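Local coordinates for formiminotetrahydrofolate cyclodeaminase (Thermotoga maritima, PDB 1O5H), which probably catalyses the cyclodeamination of formiminotetrahydrofolate to methenyltetrahydrofolate with release of ammonia, at residues D66-M78 with L131-N143. Numbering follows the deposited sequence.
Sequences DVEPEMERIVEAM and LAHELEKLAEFGN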
# COMPACT_ATOMS: atom_id res chain seq x y z
N ASP A 66 26.76 16.97 3.45
CA ASP A 66 27.46 16.47 2.26
C ASP A 66 26.67 15.46 1.44
O ASP A 66 27.21 14.85 0.51
CB ASP A 66 28.83 15.92 2.64
CG ASP A 66 28.76 14.83 3.68
OD1 ASP A 66 28.13 13.77 3.41
OD2 ASP A 66 29.30 14.96 4.81
N VAL A 67 25.40 15.25 1.80
CA VAL A 67 24.47 14.47 0.97
C VAL A 67 23.25 15.31 0.60
O VAL A 67 22.28 14.81 0.05
CB VAL A 67 24.03 13.11 1.63
CG1 VAL A 67 25.21 12.15 1.78
CG2 VAL A 67 23.33 13.33 2.96
N GLU A 68 23.31 16.60 0.90
CA GLU A 68 22.22 17.52 0.58
C GLU A 68 21.90 17.66 -0.91
O GLU A 68 20.72 17.59 -1.28
CB GLU A 68 22.47 18.88 1.17
CG GLU A 68 21.55 19.21 2.32
CD GLU A 68 20.97 20.59 2.16
OE1 GLU A 68 20.47 20.88 1.05
OE2 GLU A 68 21.03 21.39 3.12
N PRO A 69 22.90 17.89 -1.77
CA PRO A 69 22.66 17.81 -3.20
C PRO A 69 21.82 16.58 -3.52
O PRO A 69 20.78 16.70 -4.19
CB PRO A 69 24.07 17.68 -3.80
CG PRO A 69 25.03 17.78 -2.66
CD PRO A 69 24.28 18.29 -1.47
N GLU A 70 22.23 15.42 -3.01
CA GLU A 70 21.51 14.17 -3.25
C GLU A 70 20.07 14.18 -2.72
O GLU A 70 19.18 13.59 -3.33
CB GLU A 70 22.29 12.97 -2.68
CG GLU A 70 21.81 11.60 -3.14
CD GLU A 70 21.87 11.42 -4.66
OE1 GLU A 70 22.49 12.27 -5.35
OE2 GLU A 70 21.28 10.42 -5.15
N MSE A 71 19.84 14.86 -1.60
CA MSE A 71 18.51 14.91 -0.98
C MSE A 71 17.55 15.81 -1.75
O MSE A 71 16.41 15.43 -2.01
CB MSE A 71 18.58 15.33 0.50
CG MSE A 71 19.33 14.35 1.38
SE MSE A 71 18.51 12.59 1.49
CE MSE A 71 20.07 11.40 1.22
N GLU A 72 18.00 16.99 -2.14
CA GLU A 72 17.14 17.85 -2.95
C GLU A 72 16.80 17.20 -4.28
O GLU A 72 15.71 17.40 -4.81
CB GLU A 72 17.79 19.20 -3.18
CG GLU A 72 17.53 20.15 -2.02
CD GLU A 72 18.68 21.12 -1.76
OE1 GLU A 72 19.82 20.85 -2.23
OE2 GLU A 72 18.47 22.15 -1.08
N ARG A 73 17.73 16.41 -4.79
CA ARG A 73 17.55 15.66 -6.02
C ARG A 73 16.40 14.65 -5.87
O ARG A 73 15.61 14.46 -6.80
CB ARG A 73 18.86 14.96 -6.39
CG ARG A 73 18.94 14.48 -7.84
CD ARG A 73 19.97 13.36 -8.09
NE ARG A 73 19.70 12.19 -7.26
CZ ARG A 73 18.79 11.25 -7.53
NH1 ARG A 73 18.05 11.33 -8.64
NH2 ARG A 73 18.61 10.23 -6.69
N ILE A 74 16.32 14.01 -4.70
CA ILE A 74 15.30 13.00 -4.45
C ILE A 74 13.95 13.66 -4.28
O ILE A 74 12.96 13.25 -4.89
CB ILE A 74 15.66 12.17 -3.20
CG1 ILE A 74 16.90 11.33 -3.47
CG2 ILE A 74 14.50 11.25 -2.82
CD1 ILE A 74 17.49 10.70 -2.26
N VAL A 75 13.90 14.68 -3.43
CA VAL A 75 12.68 15.46 -3.27
C VAL A 75 12.06 15.76 -4.65
O VAL A 75 10.88 15.48 -4.89
CB VAL A 75 12.96 16.74 -2.52
CG1 VAL A 75 11.77 17.67 -2.59
CG2 VAL A 75 13.30 16.40 -1.09
N GLU A 76 12.86 16.31 -5.55
CA GLU A 76 12.41 16.65 -6.89
C GLU A 76 11.92 15.43 -7.66
O GLU A 76 10.88 15.49 -8.31
CB GLU A 76 13.51 17.43 -7.65
CG GLU A 76 13.42 17.38 -9.18
CD GLU A 76 12.44 18.37 -9.77
OE1 GLU A 76 12.89 19.44 -10.25
OE2 GLU A 76 11.22 18.07 -9.76
N ALA A 77 12.65 14.32 -7.56
CA ALA A 77 12.25 13.07 -8.23
C ALA A 77 10.95 12.48 -7.67
O ALA A 77 10.12 11.95 -8.41
CB ALA A 77 13.37 12.03 -8.18
N MSE A 78 10.78 12.56 -6.36
CA MSE A 78 9.59 12.03 -5.73
C MSE A 78 8.39 12.91 -6.03
O MSE A 78 7.25 12.47 -6.04
CB MSE A 78 9.80 11.89 -4.22
CG MSE A 78 10.85 10.85 -3.85
SE MSE A 78 10.57 9.09 -4.71
CE MSE A 78 11.34 9.34 -6.50
N LEU A 131 11.60 4.25 -7.31
CA LEU A 131 11.36 4.49 -5.90
C LEU A 131 12.28 3.61 -5.10
O LEU A 131 12.90 4.06 -4.16
CB LEU A 131 9.91 4.24 -5.54
CG LEU A 131 9.56 4.28 -4.05
CD1 LEU A 131 9.90 5.63 -3.47
CD2 LEU A 131 8.09 3.94 -3.79
N ALA A 132 12.38 2.35 -5.50
CA ALA A 132 13.21 1.41 -4.75
C ALA A 132 14.63 1.91 -4.67
O ALA A 132 15.18 1.96 -3.60
CB ALA A 132 13.16 0.04 -5.38
N HIS A 133 15.21 2.30 -5.79
CA HIS A 133 16.59 2.79 -5.81
C HIS A 133 16.79 3.98 -4.89
O HIS A 133 17.84 4.11 -4.26
CB HIS A 133 17.10 3.11 -7.23
CG HIS A 133 17.59 1.92 -7.99
ND1 HIS A 133 18.76 1.26 -7.67
CD2 HIS A 133 17.08 1.26 -9.06
CE1 HIS A 133 18.94 0.24 -8.50
NE2 HIS A 133 17.93 0.22 -9.36
N GLU A 134 15.78 4.84 -4.79
CA GLU A 134 15.90 5.99 -3.90
C GLU A 134 15.81 5.57 -2.45
O GLU A 134 16.51 6.13 -1.58
CB GLU A 134 14.86 7.05 -4.21
CG GLU A 134 14.84 7.56 -5.65
CD GLU A 134 16.08 8.35 -6.06
OE1 GLU A 134 17.19 8.07 -5.58
OE2 GLU A 134 15.94 9.24 -6.91
N LEU A 135 14.96 4.58 -2.18
CA LEU A 135 14.80 4.08 -0.83
C LEU A 135 16.09 3.44 -0.44
O LEU A 135 16.50 3.57 0.70
CB LEU A 135 13.65 3.09 -0.72
CG LEU A 135 12.26 3.74 -0.81
CD1 LEU A 135 11.15 2.77 -0.63
CD2 LEU A 135 12.13 4.84 0.22
N GLU A 136 16.80 2.82 -1.38
CA GLU A 136 18.11 2.31 -1.00
C GLU A 136 19.08 3.45 -0.61
O GLU A 136 19.80 3.36 0.40
CB GLU A 136 18.72 1.43 -2.07
CG GLU A 136 19.92 0.69 -1.55
CD GLU A 136 20.55 -0.24 -2.56
OE1 GLU A 136 19.89 -0.64 -3.55
OE2 GLU A 136 21.73 -0.58 -2.34
N LYS A 137 19.08 4.53 -1.39
CA LYS A 137 19.91 5.67 -1.04
C LYS A 137 19.47 6.24 0.30
O LYS A 137 20.31 6.52 1.15
CB LYS A 137 19.92 6.73 -2.14
CG LYS A 137 20.85 6.34 -3.29
CD LYS A 137 20.60 7.11 -4.58
CE LYS A 137 21.44 6.54 -5.71
NZ LYS A 137 21.72 7.53 -6.77
N LEU A 138 18.16 6.34 0.52
CA LEU A 138 17.69 6.88 1.80
C LEU A 138 18.05 5.98 3.00
O LEU A 138 18.48 6.47 4.05
CB LEU A 138 16.20 7.13 1.74
CG LEU A 138 15.75 8.24 0.79
CD1 LEU A 138 14.25 8.27 0.71
CD2 LEU A 138 16.26 9.60 1.20
N ALA A 139 17.89 4.67 2.86
CA ALA A 139 18.30 3.76 3.90
C ALA A 139 19.72 4.04 4.32
O ALA A 139 20.05 3.96 5.51
CB ALA A 139 18.19 2.33 3.44
N GLU A 140 20.58 4.38 3.36
CA GLU A 140 22.00 4.42 3.65
C GLU A 140 22.47 5.79 4.10
O GLU A 140 23.21 5.90 5.05
CB GLU A 140 22.80 3.94 2.44
CG GLU A 140 24.26 3.66 2.74
CD GLU A 140 25.04 3.28 1.49
OE1 GLU A 140 24.40 2.90 0.47
OE2 GLU A 140 26.29 3.38 1.53
N PHE A 141 22.01 6.83 3.42
CA PHE A 141 22.49 8.19 3.61
C PHE A 141 21.45 9.13 4.19
O PHE A 141 21.75 10.25 4.51
CB PHE A 141 22.96 8.77 2.28
CG PHE A 141 24.04 7.97 1.63
CD1 PHE A 141 25.31 7.89 2.20
CD2 PHE A 141 23.79 7.30 0.43
CE1 PHE A 141 26.33 7.15 1.59
CE2 PHE A 141 24.79 6.55 -0.20
CZ PHE A 141 26.07 6.47 0.38
N GLY A 142 20.22 8.67 4.33
CA GLY A 142 19.15 9.52 4.84
C GLY A 142 19.18 9.61 6.34
O GLY A 142 19.97 8.93 7.01
N ASN A 143 18.30 10.45 6.86
CA ASN A 143 18.18 10.74 8.28
C ASN A 143 17.82 9.52 9.14
O ASN A 143 16.71 8.99 9.04
CB ASN A 143 17.14 11.84 8.44
CG ASN A 143 16.88 12.21 9.88
OD1 ASN A 143 17.04 11.40 10.80
ND2 ASN A 143 16.45 13.45 10.08
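R73 NH2 is gripped by two carboxylates, E134 from the facing helix and E70 from its own. R73 NH2 donates to the syn lone pair of E134 OE2 at 2.9 Å, and a weak second bond runs from NH2 to E134 OE1; the guanidinium and carboxylate planes are 34° apart, so the fork is twisted rather than flat. E70 OE2 accepts a bond from R73 NH2 at 3.1 Å, met from above its carboxylate plane, and K137 NZ adds a weak bond to that same oxygen at 3.3 Å, closing a four-residue salt-bridge network. The bend of E134 at chi2 (-67°) brings OE1 against I74 CG1 and OE2 to A77 CB, and the side chain fits as a knob among R73, I74, A77 and M78. Cutting E134 back to an alanine is likely to leave R73 without its partner on the facing helix and to open a gap beside I74 and M78. Beside the charges, apolar contacts follow the nearly antiparallel axes (152°): SE of M78, a selenomethionine like M71, meets L131 CD1 at 3.7 Å, while L138 CD2 touches M71 SE and I74 CD1, both at 3.8 Å. V67, at the N-cap, lies against F141 near the end of helix 107-141. Helix 36-56 adds E52 on M78 and A47 on L131, joining this side to the bundle. Each helix brings one acid and one base, an interhelical charge network in which E70 probably offsets the repulsion between R73 and K137.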